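Local structure of NADPH-flavin oxidoreductase (Helicobacter pylori, 2H0U) at residues A[170-175]-A[186-191]; A[82-87]-A[179-184]; A[89-94]-A[117-122]. The protein binds FMN and probably acts as an NAD(P)H-dependent flavin oxidoreductase of the nitroreductase family. All coordinates share one frame; numbering follows the deposited sequence.

Interaction 1: A[170-175]-A[186-191]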
# COMPACT_ATOMS: atom_id res chain seq x y z
N LYS A 170 5.24 -19.09 -11.79
CA LYS A 170 5.37 -19.12 -13.24
C LYS A 170 5.79 -17.76 -13.83
O LYS A 170 6.61 -17.68 -14.77
CB LYS A 170 4.08 -19.60 -13.87
CG LYS A 170 3.71 -21.04 -13.50
CD LYS A 170 2.42 -21.43 -14.19
CE LYS A 170 2.68 -22.40 -15.32
NZ LYS A 170 3.18 -23.69 -14.76
N VAL A 171 5.19 -16.70 -13.30
CA VAL A 171 5.59 -15.35 -13.71
C VAL A 171 7.07 -15.07 -13.43
O VAL A 171 7.78 -14.54 -14.32
CB VAL A 171 4.69 -14.25 -13.07
CG1 VAL A 171 5.28 -12.84 -13.30
CG2 VAL A 171 3.29 -14.36 -13.65
N GLU A 172 7.53 -15.41 -12.23
CA GLU A 172 8.91 -15.14 -11.88
C GLU A 172 9.87 -16.02 -12.73
O GLU A 172 10.93 -15.54 -13.18
CB GLU A 172 9.15 -15.33 -10.40
CG GLU A 172 8.64 -14.15 -9.52
CD GLU A 172 8.85 -14.39 -8.06
OE1 GLU A 172 9.17 -15.52 -7.65
OE2 GLU A 172 8.65 -13.46 -7.26
N ALA A 173 9.49 -17.27 -12.97
CA ALA A 173 10.29 -18.14 -13.86
C ALA A 173 10.40 -17.51 -15.24
O ALA A 173 11.47 -17.49 -15.85
CB ALA A 173 9.66 -19.56 -13.97
N TYR A 174 9.28 -16.97 -15.70
CA TYR A 174 9.19 -16.35 -16.99
C TYR A 174 10.10 -15.15 -17.10
O TYR A 174 10.97 -15.09 -18.00
CB TYR A 174 7.76 -15.93 -17.27
CG TYR A 174 7.62 -15.33 -18.64
CD1 TYR A 174 7.70 -16.13 -19.77
CD2 TYR A 174 7.40 -13.97 -18.80
CE1 TYR A 174 7.57 -15.60 -21.05
CE2 TYR A 174 7.28 -13.41 -20.07
CZ TYR A 174 7.36 -14.23 -21.19
OH TYR A 174 7.24 -13.69 -22.44
N LEU A 175 9.91 -14.18 -16.20
CA LEU A 175 10.73 -12.98 -16.16
C LEU A 175 12.23 -13.30 -16.06
O LEU A 175 13.06 -12.65 -16.75
CB LEU A 175 10.27 -12.06 -15.02
CG LEU A 175 8.96 -11.31 -15.25
CD1 LEU A 175 8.55 -10.53 -13.99
CD2 LEU A 175 9.06 -10.35 -16.46
N PHE A 186 15.29 -9.71 -6.25
CA PHE A 186 13.89 -9.23 -6.34
C PHE A 186 12.91 -10.39 -6.41
O PHE A 186 13.25 -11.48 -6.88
CB PHE A 186 13.66 -8.45 -7.65
CG PHE A 186 14.36 -7.13 -7.71
CD1 PHE A 186 13.76 -6.00 -7.19
CD2 PHE A 186 15.58 -7.01 -8.36
CE1 PHE A 186 14.39 -4.77 -7.26
CE2 PHE A 186 16.23 -5.77 -8.43
CZ PHE A 186 15.62 -4.66 -7.90
N GLY A 187 11.67 -10.10 -6.04
CA GLY A 187 10.56 -10.99 -6.34
C GLY A 187 9.45 -10.13 -6.92
O GLY A 187 9.44 -8.90 -6.76
N VAL A 188 8.51 -10.75 -7.63
CA VAL A 188 7.35 -9.98 -8.08
C VAL A 188 6.44 -9.71 -6.89
O VAL A 188 6.13 -10.63 -6.11
CB VAL A 188 6.57 -10.73 -9.20
CG1 VAL A 188 5.25 -10.01 -9.56
CG2 VAL A 188 7.46 -10.89 -10.47
N SER A 189 5.99 -8.46 -6.78
CA SER A 189 5.18 -8.03 -5.65
C SER A 189 3.70 -7.96 -6.00
O SER A 189 2.86 -8.58 -5.32
CB SER A 189 5.71 -6.67 -5.10
OG SER A 189 4.81 -6.19 -4.10
N VAL A 190 3.37 -7.23 -7.07
CA VAL A 190 1.97 -7.00 -7.45
C VAL A 190 2.01 -6.41 -8.87
O VAL A 190 3.12 -6.10 -9.36
CB VAL A 190 1.24 -6.08 -6.42
CG1 VAL A 190 1.87 -4.65 -6.38
CG2 VAL A 190 -0.30 -6.09 -6.60
N MSE A 191 0.87 -6.35 -9.54
CA MSE A 191 0.81 -5.68 -10.85
C MSE A 191 -0.34 -4.68 -10.87
O MSE A 191 -1.19 -4.67 -10.00
CB MSE A 191 0.65 -6.70 -11.98
CG MSE A 191 1.65 -7.84 -11.94
SE MSE A 191 1.26 -9.07 -13.42
CE MSE A 191 2.60 -10.43 -12.94
O HOH W 1 7.33 -12.99 -5.09

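Interaction 2: A[82-87]-A[179-184]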
# COMPACT_ATOMS: atom_id res chain seq x y z
N ILE A 82 4.59 -4.20 -13.69
CA ILE A 82 4.89 -5.26 -12.73
C ILE A 82 5.78 -4.63 -11.67
O ILE A 82 6.91 -4.14 -11.98
CB ILE A 82 5.62 -6.45 -13.39
CG1 ILE A 82 4.72 -7.04 -14.52
CG2 ILE A 82 6.00 -7.51 -12.31
CD1 ILE A 82 5.43 -8.10 -15.49
N TYR A 83 5.26 -4.61 -10.44
CA TYR A 83 6.00 -4.03 -9.30
C TYR A 83 6.86 -5.12 -8.68
O TYR A 83 6.34 -6.14 -8.27
CB TYR A 83 5.04 -3.49 -8.24
CG TYR A 83 4.19 -2.36 -8.79
CD1 TYR A 83 4.55 -1.01 -8.56
CD2 TYR A 83 3.02 -2.64 -9.50
CE1 TYR A 83 3.78 0.04 -9.09
CE2 TYR A 83 2.21 -1.58 -10.03
CZ TYR A 83 2.60 -0.27 -9.80
OH TYR A 83 1.84 0.76 -10.31
N LEU A 84 8.17 -4.90 -8.65
CA LEU A 84 9.10 -5.79 -7.96
C LEU A 84 9.48 -5.18 -6.61
O LEU A 84 9.53 -3.94 -6.46
CB LEU A 84 10.38 -6.03 -8.77
CG LEU A 84 10.27 -6.36 -10.28
CD1 LEU A 84 11.72 -6.43 -10.83
CD2 LEU A 84 9.44 -7.65 -10.52
N ALA A 85 9.71 -6.05 -5.64
CA ALA A 85 10.16 -5.69 -4.30
C ALA A 85 11.49 -6.43 -4.04
O ALA A 85 11.72 -7.56 -4.54
CB ALA A 85 9.12 -6.08 -3.29
N ARG A 86 12.42 -5.74 -3.38
CA ARG A 86 13.71 -6.37 -3.12
C ARG A 86 13.65 -7.38 -1.97
O ARG A 86 12.89 -7.23 -0.99
CB ARG A 86 14.75 -5.29 -2.81
CG ARG A 86 15.23 -4.56 -4.05
CD ARG A 86 16.32 -3.58 -3.70
NE ARG A 86 16.73 -2.80 -4.88
CZ ARG A 86 17.68 -3.17 -5.73
NH1 ARG A 86 18.31 -4.32 -5.56
NH2 ARG A 86 17.97 -2.39 -6.77
N LYS A 87 14.46 -8.41 -2.10
CA LYS A 87 14.63 -9.45 -1.12
C LYS A 87 15.81 -9.13 -0.22
O LYS A 87 16.79 -8.53 -0.67
CB LYS A 87 14.96 -10.75 -1.86
CG LYS A 87 13.78 -11.25 -2.68
CD LYS A 87 14.07 -12.54 -3.31
CE LYS A 87 12.76 -13.09 -3.88
NZ LYS A 87 12.97 -14.32 -4.68
N GLY A 179 15.37 -12.56 -18.68
CA GLY A 179 16.45 -11.74 -18.17
C GLY A 179 16.01 -10.41 -17.57
O GLY A 179 16.80 -9.47 -17.56
N TYR A 180 14.77 -10.33 -17.08
CA TYR A 180 14.26 -9.08 -16.49
C TYR A 180 13.97 -9.23 -14.99
O TYR A 180 13.38 -8.35 -14.36
CB TYR A 180 13.02 -8.58 -17.24
CG TYR A 180 13.34 -8.02 -18.61
CD1 TYR A 180 13.72 -6.69 -18.75
CD2 TYR A 180 13.29 -8.81 -19.75
CE1 TYR A 180 14.02 -6.16 -19.97
CE2 TYR A 180 13.61 -8.28 -21.00
CZ TYR A 180 13.98 -6.95 -21.07
OH TYR A 180 14.30 -6.35 -22.25
N LEU A 181 14.40 -10.36 -14.42
CA LEU A 181 14.26 -10.57 -13.00
C LEU A 181 15.45 -11.36 -12.51
O LEU A 181 15.67 -12.52 -12.92
CB LEU A 181 13.00 -11.38 -12.69
CG LEU A 181 12.72 -11.59 -11.19
CD1 LEU A 181 12.46 -10.25 -10.51
CD2 LEU A 181 11.55 -12.52 -11.04
N ASN A 182 16.19 -10.75 -11.61
CA ASN A 182 17.19 -11.48 -10.85
C ASN A 182 16.53 -11.92 -9.55
O ASN A 182 16.31 -11.09 -8.67
CB ASN A 182 18.40 -10.57 -10.60
CG ASN A 182 19.46 -11.21 -9.73
OD1 ASN A 182 19.17 -12.02 -8.85
ND2 ASN A 182 20.70 -10.84 -9.96
N THR A 183 16.19 -13.20 -9.45
CA THR A 183 15.40 -13.74 -8.34
C THR A 183 16.13 -13.79 -6.98
O THR A 183 15.50 -14.01 -5.93
CB THR A 183 14.81 -15.13 -8.69
OG1 THR A 183 15.87 -16.08 -8.87
CG2 THR A 183 13.95 -15.05 -9.95
N ALA A 184 17.43 -13.56 -7.00
CA ALA A 184 18.23 -13.43 -5.78
C ALA A 184 17.95 -12.07 -5.12
O ALA A 184 17.93 -11.97 -3.87
CB ALA A 184 19.71 -13.55 -6.11
O HOH W 2 18.98 -10.07 -2.00

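Interaction 3: A[89-94]-A[117-122]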
# COMPACT_ATOMS: atom_id res chain seq x y z
N VAL A 89 16.34 -7.26 2.54
CA VAL A 89 16.67 -5.84 2.72
C VAL A 89 16.85 -5.65 4.23
O VAL A 89 15.90 -5.29 4.94
CB VAL A 89 15.58 -4.91 2.15
CG1 VAL A 89 15.89 -3.46 2.45
CG2 VAL A 89 15.49 -5.09 0.61
N THR A 90 18.05 -5.96 4.69
CA THR A 90 18.38 -6.06 6.13
C THR A 90 19.44 -5.01 6.46
O THR A 90 20.07 -4.49 5.56
CB THR A 90 18.93 -7.45 6.52
OG1 THR A 90 20.10 -7.77 5.75
CG2 THR A 90 17.86 -8.54 6.36
N TYR A 91 19.68 -4.77 7.76
CA TYR A 91 20.56 -3.71 8.20
C TYR A 91 21.97 -3.88 7.66
O TYR A 91 22.67 -2.90 7.44
CB TYR A 91 20.61 -3.66 9.72
CG TYR A 91 21.60 -4.61 10.35
CD1 TYR A 91 22.80 -4.15 10.90
CD2 TYR A 91 21.35 -5.98 10.42
CE1 TYR A 91 23.70 -5.01 11.51
CE2 TYR A 91 22.27 -6.87 11.02
CZ TYR A 91 23.44 -6.37 11.55
OH TYR A 91 24.34 -7.24 12.15
N ASP A 92 22.37 -5.13 7.43
CA ASP A 92 23.71 -5.47 6.99
C ASP A 92 23.77 -5.79 5.50
O ASP A 92 24.78 -6.28 5.01
CB ASP A 92 24.26 -6.65 7.80
CG ASP A 92 23.38 -7.92 7.71
OD1 ASP A 92 22.14 -7.83 7.51
OD2 ASP A 92 23.96 -9.03 7.87
N SER A 93 22.69 -5.50 4.78
CA SER A 93 22.67 -5.87 3.37
C SER A 93 23.43 -4.84 2.50
O SER A 93 23.50 -3.65 2.83
CB SER A 93 21.24 -6.04 2.88
OG SER A 93 20.60 -4.78 2.84
N ASP A 94 23.97 -5.32 1.38
CA ASP A 94 24.61 -4.42 0.41
C ASP A 94 23.64 -3.31 -0.06
O ASP A 94 24.07 -2.16 -0.23
CB ASP A 94 25.15 -5.18 -0.80
CG ASP A 94 26.36 -6.05 -0.48
OD1 ASP A 94 27.05 -5.82 0.54
OD2 ASP A 94 26.63 -6.99 -1.27
N ILE A 117 19.70 0.45 15.09
CA ILE A 117 18.28 0.80 15.22
C ILE A 117 17.46 0.08 14.14
O ILE A 117 16.41 -0.47 14.42
CB ILE A 117 18.03 2.34 15.14
CG1 ILE A 117 18.53 3.03 16.42
CG2 ILE A 117 16.54 2.64 14.88
CD1 ILE A 117 18.53 4.56 16.36
N ILE A 118 17.98 0.05 12.91
CA ILE A 118 17.37 -0.68 11.82
C ILE A 118 17.32 -2.17 12.14
O ILE A 118 16.29 -2.81 11.96
CB ILE A 118 18.11 -0.48 10.48
CG1 ILE A 118 18.02 1.00 10.06
CG2 ILE A 118 17.52 -1.41 9.37
CD1 ILE A 118 18.58 1.30 8.66
N LYS A 119 18.44 -2.71 12.62
CA LYS A 119 18.47 -4.11 12.99
C LYS A 119 17.36 -4.44 14.03
O LYS A 119 16.61 -5.40 13.86
CB LYS A 119 19.84 -4.47 13.55
CG LYS A 119 19.93 -5.91 14.02
CD LYS A 119 21.29 -6.15 14.59
CE LYS A 119 21.57 -7.63 14.87
NZ LYS A 119 20.83 -8.07 16.06
N ASN A 120 17.31 -3.70 15.13
CA ASN A 120 16.29 -3.95 16.16
C ASN A 120 14.86 -3.79 15.63
O ASN A 120 13.96 -4.56 15.97
CB ASN A 120 16.46 -3.02 17.34
CG ASN A 120 15.40 -3.24 18.41
OD1 ASN A 120 15.46 -4.22 19.15
ND2 ASN A 120 14.42 -2.32 18.49
N PHE A 121 14.65 -2.73 14.86
CA PHE A 121 13.36 -2.45 14.27
C PHE A 121 12.87 -3.63 13.45
O PHE A 121 11.75 -4.09 13.64
CB PHE A 121 13.51 -1.22 13.38
CG PHE A 121 12.35 -0.96 12.46
CD1 PHE A 121 11.07 -0.70 12.95
CD2 PHE A 121 12.58 -0.88 11.09
CE1 PHE A 121 10.00 -0.40 12.08
CE2 PHE A 121 11.52 -0.58 10.21
CZ PHE A 121 10.23 -0.35 10.71
N GLN A 122 13.70 -4.12 12.54
CA GLN A 122 13.29 -5.25 11.69
C GLN A 122 13.15 -6.60 12.40
O GLN A 122 12.14 -7.27 12.23
CB GLN A 122 14.27 -5.40 10.55
CG GLN A 122 14.20 -4.23 9.53
CD GLN A 122 14.98 -4.57 8.27
OE1 GLN A 122 16.04 -5.16 8.36
NE2 GLN A 122 14.45 -4.20 7.10
O HOH W 3 18.03 -5.93 9.84

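Interaction 1: A[170-175]-A[186-191]
With CG opposite the carbonyl carbon (chi1 -78°) and the chain extended beyond it, Glu-172 reaches from helix 170-175 to the backbone of strand 186-191, where its carboxylate meets Val-188. The amide of Val-188 donates to Glu-172 OE2, with 2.7 Å from N to OE2 and an N-H...O angle of 149°, and the lone pair used is the anti one, turned away from the other carboxylate oxygen. The same OE2 packs against the backbone of Gly-187, 3.3 Å from its CA, where the lack of a side chain leaves room for the carboxylate. A water 2.6 Å from Glu-172 OE2 is also close to Val-188 O and may bridge the two.

The apolar half of the contact centres on Val-188 CG2. Glu-172 CG lies 3.6 Å from it as the two side chains run past one another in opposite directions, while Leu-175 brings CD1 to 3.7 Å, crossing the valine at about a right angle. Val-171 meets the selenomethionine Met-191 tip to tip, its CG1 3.6 Å from the CE methyl at the end of the extended Met-191 chain.

The helix lies across the strand at 130°, with segment axes 8.7 Å apart at closest approach. Beyond it, Leu-175 packs on Ile-216 of the second subunit, and the side chain of Met-191 is about 8 Å from a bound FMN. Ser-189 and Val-190 face Tyr-83 in a classic beta bulge. Chemically, the contact joins a methyl-lined interface to one carboxylate; the N-H donated to OE2 would be expected to stabilise its negative charge, and the bond in turn ties the helix to the strand backbone.

Interaction 2: A[82-87]-A[179-184]
The loop that returns the chain from helix 168-178 to strand 186-195 opens with a Schellman motif ending at Gly-179 and contains an Asx turn, in which Asn-182 OD1 accepts from Ala-184 N at 3.0 Å; this loop packs against strand 82-86 at Leu-84 and, just past the strand, at Lys-87. At the first, Leu-84 and Leu-181 cross obliquely, the CD1 methyl of Leu-181 lying 3.9 Å from Leu-84 CD1 and almost as near to CD2. At the second, Lys-87 stretches out fully along the loop, and NZ donates to Thr-183 O over 2.8 Å. The ammonium lies in the carbonyl plane, with a C=O...N angle of 147°. The Lys-87 methylenes follow the same route, CD coming to 3.3 Å from Thr-183 O. A water donates to both Lys-87 O and Ala-184 O and so joins the two backbones beside the lysine.

Thr-183 OG1 is hydrogen-bonded to Glu-176 OE2 of helix 168-178, and Leu-181 also packs on Glu-172 and Leu-175 of that helix. Leu-84 meets Phe-186 of strand 186-195 and Leu-52 of strand 49-54, the neighbours of its own strand in the antiparallel sheet.

Interaction 3: A[89-94]-A[117-122]
The aliphatic chain of Lys-119 runs alongside the ring of Tyr-91, in the same direction, over one face. Lys-119 CB stands 3.9 Å from the ring centroid, 20° off the normal, a CH-pi contact, and further out CD lies 3.7 Å from Tyr-91 CZ. The opposite face is covered by Asp-92 CB over its centre, so the ring is held between its sequence neighbour and the helix. Tyr-91 CB in turn rests on Ile-118 CG2 at 3.8 Å. This placement follows from chi1 of 84°, which leaves CG between the backbone N and the carbonyl carbon.

The polar part belongs to Gln-122. Its NE2 donates to Val-89 O over 2.8 Å with an N-H...O angle of 161°, the acceptor lying close to the plane of the amide. The other amide atom, OE1, accepts from a water that also accepts from Tyr-91 N, 2.9 Å away, so the glutamine is linked to two backbone positions of the loop.

What positions the loop is a type I turn from Thr-90 to Ser-93. Thr-90 O takes the backbone N and the hydroxyl of Ser-93, the OG bond measuring 2.8 Å, and Thr-90 OG1 donates to Asp-92 OD1 over 2.7 Å, on the syn side but tilted well out of the carboxylate plane. Ser-93 is also the N-cap of helix 94-102, its OG accepting from Val-96 N. At the far end of the lysine, NZ forms a salt bridge with Glu-123, one turn on in helix 113-125.

The loop joins strand 79-86 to helix 94-102 and lies against helix 113-125; helix 131-155 also packs here, Trp-137 touching both Val-89 and Gln-122 and Leu-134 touching Thr-90.

Interactions 1 and 2 have centres 7 Å apart and share the antiparallel sheet, in which strands 79-86 and 186-195 are neighbours; their segments alternate along the chain, and they touch directly, through backbone hydrogen bonds of Tyr-83 with Ser-189 and Val-190. Interaction 3 lies apart, 24 Å from interaction 1 and 20 Å from interaction 2 between centres, but its segment 89-94 almost directly follows 82-87, leading from the end of the inner strand 79-86 to helix 94-102. Its two segments both fall between those of interaction 2 in sequence. Interactions 1 and 2 pack helix 168-178 and its following loop on the sheet, whereas interaction 3 joins the loop after strand 79-86 to helix 113-125.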